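Local coordinates for response regulator receiver protein (Dyadobacter fermentans, PDB 4XLT) that probably acts as a signalling receiver module, taking up a phosphoryl group on an aspartate from a partner histidine kinase as in other response regulators of the CheY type, at residues T18-L23 against T30-F35; E73-G76 against V82-R85. All coordinates share one frame; numbering follows the deposited sequence.

Interaction 1 of 2, residues T18-L23 against T30-F35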
loop_
_atom_site.group_PDB
_atom_site.type_symbol
_atom_site.label_atom_id
_atom_site.label_comp_id
_atom_site.label_asym_id
_atom_site.label_seq_id
_atom_site.Cartn_x
_atom_site.Cartn_y
_atom_site.Cartn_z
ATOM N N THR A 18 14.198 24.730 15.198
ATOM C CA THR A 18 14.190 24.271 16.583
ATOM C C THR A 18 13.998 22.760 16.657
ATOM O O THR A 18 14.724 22.068 17.371
ATOM C CB THR A 18 13.081 24.956 17.402
ATOM O OG1 THR A 18 13.321 26.369 17.442
ATOM C CG2 THR A 18 13.054 24.414 18.823
ATOM N N GLN A 19 13.018 22.261 15.912
ATOM C CA GLN A 19 12.733 20.832 15.867
ATOM C C GLN A 19 13.927 20.062 15.321
ATOM O O GLN A 19 14.286 19.002 15.839
ATOM C CB GLN A 19 11.497 20.555 15.013
ATOM C CG GLN A 19 10.976 19.137 15.132
ATOM C CD GLN A 19 10.476 18.826 16.529
ATOM O OE1 GLN A 19 11.156 18.161 17.311
ATOM N NE2 GLN A 19 9.283 19.311 16.851
ATOM N N GLU A 20 14.538 20.609 14.274
ATOM C CA GLU A 20 15.719 20.006 13.665
ATOM C C GLU A 20 16.834 19.870 14.692
ATOM O O GLU A 20 17.503 18.841 14.769
ATOM C CB GLU A 20 16.202 20.842 12.477
ATOM C CG GLU A 20 17.516 20.364 11.873
ATOM C CD GLU A 20 18.015 21.269 10.759
ATOM O OE1 GLU A 20 17.563 22.430 10.681
ATOM O OE2 GLU A 20 18.861 20.816 9.959
ATOM N N LYS A 21 17.008 20.923 15.483
ATOM C CA LYS A 21 18.014 20.967 16.536
ATOM C C LYS A 21 17.810 19.852 17.559
ATOM O O LYS A 21 18.752 19.145 17.910
ATOM C CB LYS A 21 17.981 22.332 17.229
ATOM C CG LYS A 21 19.053 22.546 18.282
ATOM C CD LYS A 21 18.763 23.804 19.091
ATOM C CE LYS A 21 18.496 24.998 18.184
ATOM N NZ LYS A 21 18.088 26.211 18.948
ATOM N N LEU A 22 16.574 19.696 18.026
ATOM C CA LEU A 22 16.258 18.700 19.048
ATOM C C LEU A 22 16.472 17.270 18.552
ATOM O O LEU A 22 17.011 16.433 19.274
ATOM C CB LEU A 22 14.816 18.871 19.532
ATOM C CG LEU A 22 14.451 20.230 20.137
ATOM C CD1 LEU A 22 13.053 20.193 20.740
ATOM C CD2 LEU A 22 15.475 20.665 21.175
ATOM N N LEU A 23 16.045 16.996 17.322
ATOM C CA LEU A 23 16.206 15.669 16.735
ATOM C C LEU A 23 17.680 15.305 16.572
ATOM O O LEU A 23 18.074 14.158 16.785
ATOM C CB LEU A 23 15.491 15.590 15.384
ATOM C CG LEU A 23 13.963 15.562 15.445
ATOM C CD1 LEU A 23 13.361 15.585 14.049
ATOM C CD2 LEU A 23 13.486 14.342 16.217
ATOM N N THR A 30 20.549 11.256 12.366
ATOM C CA THR A 30 21.720 12.052 12.021
ATOM C C THR A 30 21.495 12.826 10.726
ATOM O O THR A 30 22.311 13.661 10.341
ATOM C CB THR A 30 22.978 11.175 11.875
ATOM O OG1 THR A 30 22.731 10.136 10.919
ATOM C CG2 THR A 30 23.349 10.549 13.212
ATOM N N SER A 31 20.380 12.546 10.058
ATOM C CA SER A 31 20.063 13.211 8.800
ATOM C C SER A 31 18.675 13.843 8.835
ATOM O O SER A 31 17.663 13.164 8.652
ATOM C CB SER A 31 20.165 12.225 7.632
ATOM O OG SER A 31 19.293 11.124 7.812
ATOM N N VAL A 32 18.637 15.151 9.069
ATOM C CA VAL A 32 17.377 15.881 9.099
ATOM C C VAL A 32 17.255 16.824 7.908
ATOM O O VAL A 32 18.071 17.725 7.726
ATOM C CB VAL A 32 17.223 16.696 10.394
ATOM C CG1 VAL A 32 15.870 17.390 10.419
ATOM C CG2 VAL A 32 17.388 15.797 11.607
ATOM N N ARG A 33 16.227 16.601 7.099
ATOM C CA ARG A 33 15.926 17.471 5.974
ATOM C C ARG A 33 14.757 18.377 6.354
ATOM O O ARG A 33 13.762 17.910 6.905
ATOM C CB ARG A 33 15.599 16.637 4.734
ATOM C CG ARG A 33 15.955 17.293 3.417
ATOM C CD ARG A 33 15.628 16.375 2.253
ATOM N NE ARG A 33 16.343 15.104 2.332
ATOM C CZ ARG A 33 17.508 14.865 1.740
ATOM N NH1 ARG A 33 18.099 15.812 1.020
ATOM N NH2 ARG A 33 18.085 13.677 1.865
ATOM N N THR A 34 14.877 19.672 6.079
ATOM C CA THR A 34 13.839 20.623 6.476
ATOM C C THR A 34 13.204 21.337 5.288
ATOM O O THR A 34 13.898 21.800 4.384
ATOM C CB THR A 34 14.390 21.690 7.446
ATOM O OG1 THR A 34 15.508 22.355 6.846
ATOM C CG2 THR A 34 14.824 21.053 8.758
ATOM N N PHE A 35 11.879 21.432 5.304
ATOM C CA PHE A 35 11.156 22.121 4.243
ATOM C C PHE A 35 10.195 23.159 4.804
ATOM O O PHE A 35 9.438 22.887 5.737
ATOM C CB PHE A 35 10.393 21.123 3.371
ATOM C CG PHE A 35 11.281 20.169 2.629
ATOM C CD1 PHE A 35 11.926 20.564 1.467
ATOM C CD2 PHE A 35 11.468 18.877 3.092
ATOM C CE1 PHE A 35 12.745 19.688 0.782
ATOM C CE2 PHE A 35 12.284 17.993 2.411
ATOM C CZ PHE A 35 12.924 18.400 1.255
HETATM O O HOH W 1 17.699 20.939 7.101
#
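Glu20 reaches from helix 13-25 across Val32 and Thr34 of strand 31-35, and these three residues account for most of the surface shared by the two segments. The aliphatic part of the glutamate does the apolar work: its CG sits 3.7 Å from CG1 of Val32. With CG placed anti to the backbone N (chi1 174°) and the chain extended beyond it, the carboxylate is carried out across the strand, beside Thr34; the two side chains cross at about a right angle, Glu20 OE1 lying 3.6 Å from Thr34 CG2. The other oxygen is used differently. OE2 accepts a hydrogen bond from water 1 at 3.1 Å, and the same water donates to the backbone O of Val32 at 3.3 Å. It is also hydrogen-bonded to Thr34 OG1, 2.6 Å away. The threonine torsion explains this division: at chi1 56° OG1 is set between the backbone N and the carbonyl carbon, within reach of the water, while CG2 is given to the glutamate. Three groups thus grip one water, and no direct hydrogen bond joins helix and strand. With an alanine for Glu20, water 1 would probably lose its acceptor on the helix and Val32 CG1 its closest contact there, the one from CG. One turn along the helix, CB of Leu23 adds a looser apolar contact, 4.2 Å from CG2 of Val32, and its side chain continues inward to Phe6 of the neighbouring strand. The segment axes approach to 9.1 Å and run antiparallel at 174°, as expected where a helix returns the chain so that strand 31-35 can pair parallel with strand 4-9. This is the helix-on-strand packing of the first beta-alpha-beta crossover in a CheY-like receiver fold.

Interaction 2 of 2, residues E73-G76 against V82-R85; sequences EHYG and VRAR
Arg83 bends past the ring of Tyr75 to reach the backbone that follows it. Its CB stands 4.0 Å from Tyr75 OH, at the outer limit of contact. CG comes closer, 3.5 Å from ring atom CZ and equally near CE2, approaching obliquely. CD, still beside CE2, lies 3.5 Å from the carbonyl O of Tyr75. Bends at chi2 (149°) and chi3 (46°) make this turn from ring to backbone possible, and they leave the guanidinium plane inclined by 52° to the ring. Both segments belong to the return leg of a beta-alpha-beta crossover of the receiver fold, in which helix 68-75 and the short helix 80-83 lead from strand 54-60 to strand 86-92; Tyr75 packs on Ile86 and Leu88 of that last strand. Arg83 NE is hydrogen-bonded outside the two segments; CZ lies 3.9 Å from Gly76 O. Farther out, CA of Gly76 lies over one face of the guanidinium group. NH1 is 3.0 Å from Gly76 O, but the angle is too poor for a hydrogen bond; it bonds instead to Leu78 O. NH2, at the tip, forms a salt bridge with Glu80 of the third subunit, which probably balances this buried charge across a subunit interface. Back at the root of the residue, water 2 lies in the plane of the tyrosine ring at its edge, 2.6 Å from Tyr75 OH and 3.1 Å from Arg83 O.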
loop_
_atom_site.group_PDB
_atom_site.type_symbol
_atom_site.label_atom_id
_atom_site.label_comp_id
_atom_site.label_asym_id
_atom_site.label_seq_id
_atom_site.Cartn_x
_atom_site.Cartn_y
_atom_site.Cartn_z
ATOM N N GLU A 73 -2.999 14.861 0.263
ATOM C CA GLU A 73 -3.616 14.580 -1.027
ATOM C C GLU A 73 -2.546 14.410 -2.099
ATOM O O GLU A 73 -2.613 13.489 -2.913
ATOM C CB GLU A 73 -4.593 15.688 -1.418
ATOM C CG GLU A 73 -5.722 15.885 -0.425
ATOM C CD GLU A 73 -6.866 16.686 -1.007
ATOM O OE1 GLU A 73 -7.082 16.601 -2.234
ATOM O OE2 GLU A 73 -7.546 17.400 -0.240
ATOM N N HIS A 74 -1.561 15.301 -2.089
ATOM C CA HIS A 74 -0.424 15.183 -2.993
ATOM C C HIS A 74 0.472 14.022 -2.589
ATOM O O HIS A 74 1.079 13.375 -3.439
ATOM C CB HIS A 74 0.375 16.483 -3.024
ATOM C CG HIS A 74 -0.278 17.566 -3.821
ATOM N ND1 HIS A 74 -0.219 17.613 -5.197
ATOM C CD2 HIS A 74 -1.011 18.637 -3.438
ATOM C CE1 HIS A 74 -0.883 18.669 -5.628
ATOM N NE2 HIS A 74 -1.375 19.307 -4.581
ATOM N N TYR A 75 0.542 13.761 -1.287
ATOM C CA TYR A 75 1.332 12.656 -0.762
ATOM C C TYR A 75 0.759 11.309 -1.205
ATOM O O TYR A 75 1.505 10.379 -1.516
ATOM C CB TYR A 75 1.402 12.728 0.765
ATOM C CG TYR A 75 2.187 11.598 1.392
ATOM C CD1 TYR A 75 3.567 11.675 1.525
ATOM C CD2 TYR A 75 1.548 10.452 1.847
ATOM C CE1 TYR A 75 4.288 10.644 2.092
ATOM C CE2 TYR A 75 2.259 9.418 2.415
ATOM C CZ TYR A 75 3.629 9.517 2.534
ATOM O OH TYR A 75 4.342 8.484 3.099
ATOM N N GLY A 76 -0.567 11.214 -1.238
ATOM C CA GLY A 76 -1.239 9.995 -1.649
ATOM C C GLY A 76 -1.024 9.679 -3.117
ATOM O O GLY A 76 -1.312 8.570 -3.569
ATOM N N VAL A 82 7.217 3.905 -2.482
ATOM C CA VAL A 82 7.998 4.870 -1.717
ATOM C C VAL A 82 7.272 5.224 -0.414
ATOM O O VAL A 82 7.909 5.491 0.603
ATOM C CB VAL A 82 8.314 6.150 -2.543
ATOM C CG1 VAL A 82 7.095 7.038 -2.694
ATOM C CG2 VAL A 82 9.451 6.929 -1.900
ATOM N N ARG A 83 5.942 5.184 -0.440
ATOM C CA ARG A 83 5.143 5.442 0.756
ATOM C C ARG A 83 5.348 4.355 1.803
ATOM O O ARG A 83 5.225 4.607 2.999
ATOM C CB ARG A 83 3.660 5.556 0.399
ATOM C CG ARG A 83 3.213 6.978 0.092
ATOM C CD ARG A 83 2.082 7.012 -0.917
ATOM N NE ARG A 83 1.042 6.033 -0.617
ATOM C CZ ARG A 83 0.147 5.609 -1.503
ATOM N NH1 ARG A 83 0.169 6.078 -2.745
ATOM N NH2 ARG A 83 -0.766 4.714 -1.152
ATOM N N ALA A 84 5.669 3.149 1.346
ATOM C CA ALA A 84 5.886 2.019 2.243
ATOM C C ALA A 84 7.171 2.181 3.055
ATOM O O ALA A 84 7.357 1.516 4.075
ATOM C CB ALA A 84 5.917 0.715 1.452
ATOM N N ARG A 85 8.050 3.067 2.598
ATOM C CA ARG A 85 9.324 3.319 3.266
ATOM C C ARG A 85 9.213 4.509 4.209
ATOM O O ARG A 85 10.199 4.931 4.817
ATOM C CB ARG A 85 10.431 3.577 2.239
ATOM C CG ARG A 85 10.555 2.520 1.151
ATOM C CD ARG A 85 11.680 1.538 1.438
ATOM N NE ARG A 85 11.482 0.825 2.696
ATOM C CZ ARG A 85 12.208 1.024 3.789
ATOM N NH1 ARG A 85 11.953 0.330 4.889
ATOM N NH2 ARG A 85 13.194 1.912 3.784
HETATM O O HOH W 2 3.330 6.560 4.447
#

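How the interactions relate
Interaction 1 precedes interaction 2 along the chain, and the two lie on opposite sides of the chain's centre, each about 11 Å from it. Their own centres are 21 Å apart and their nearest atoms about 11 Å, so neither touches the other. Each belongs to a different crossover of one parallel sheet: interaction 1 sets helix 13-25 on strand 31-35, an outermost strand of the sheet within this chain, whereas 73-76 with 82-85 leads into strand 86-92, nearer the other edge. Strand 54-60, which ends at the predicted phosphorylation site Asp60, lies between strands 4-9 and 86-92. Only interaction 2 meets other subunits of the assembly.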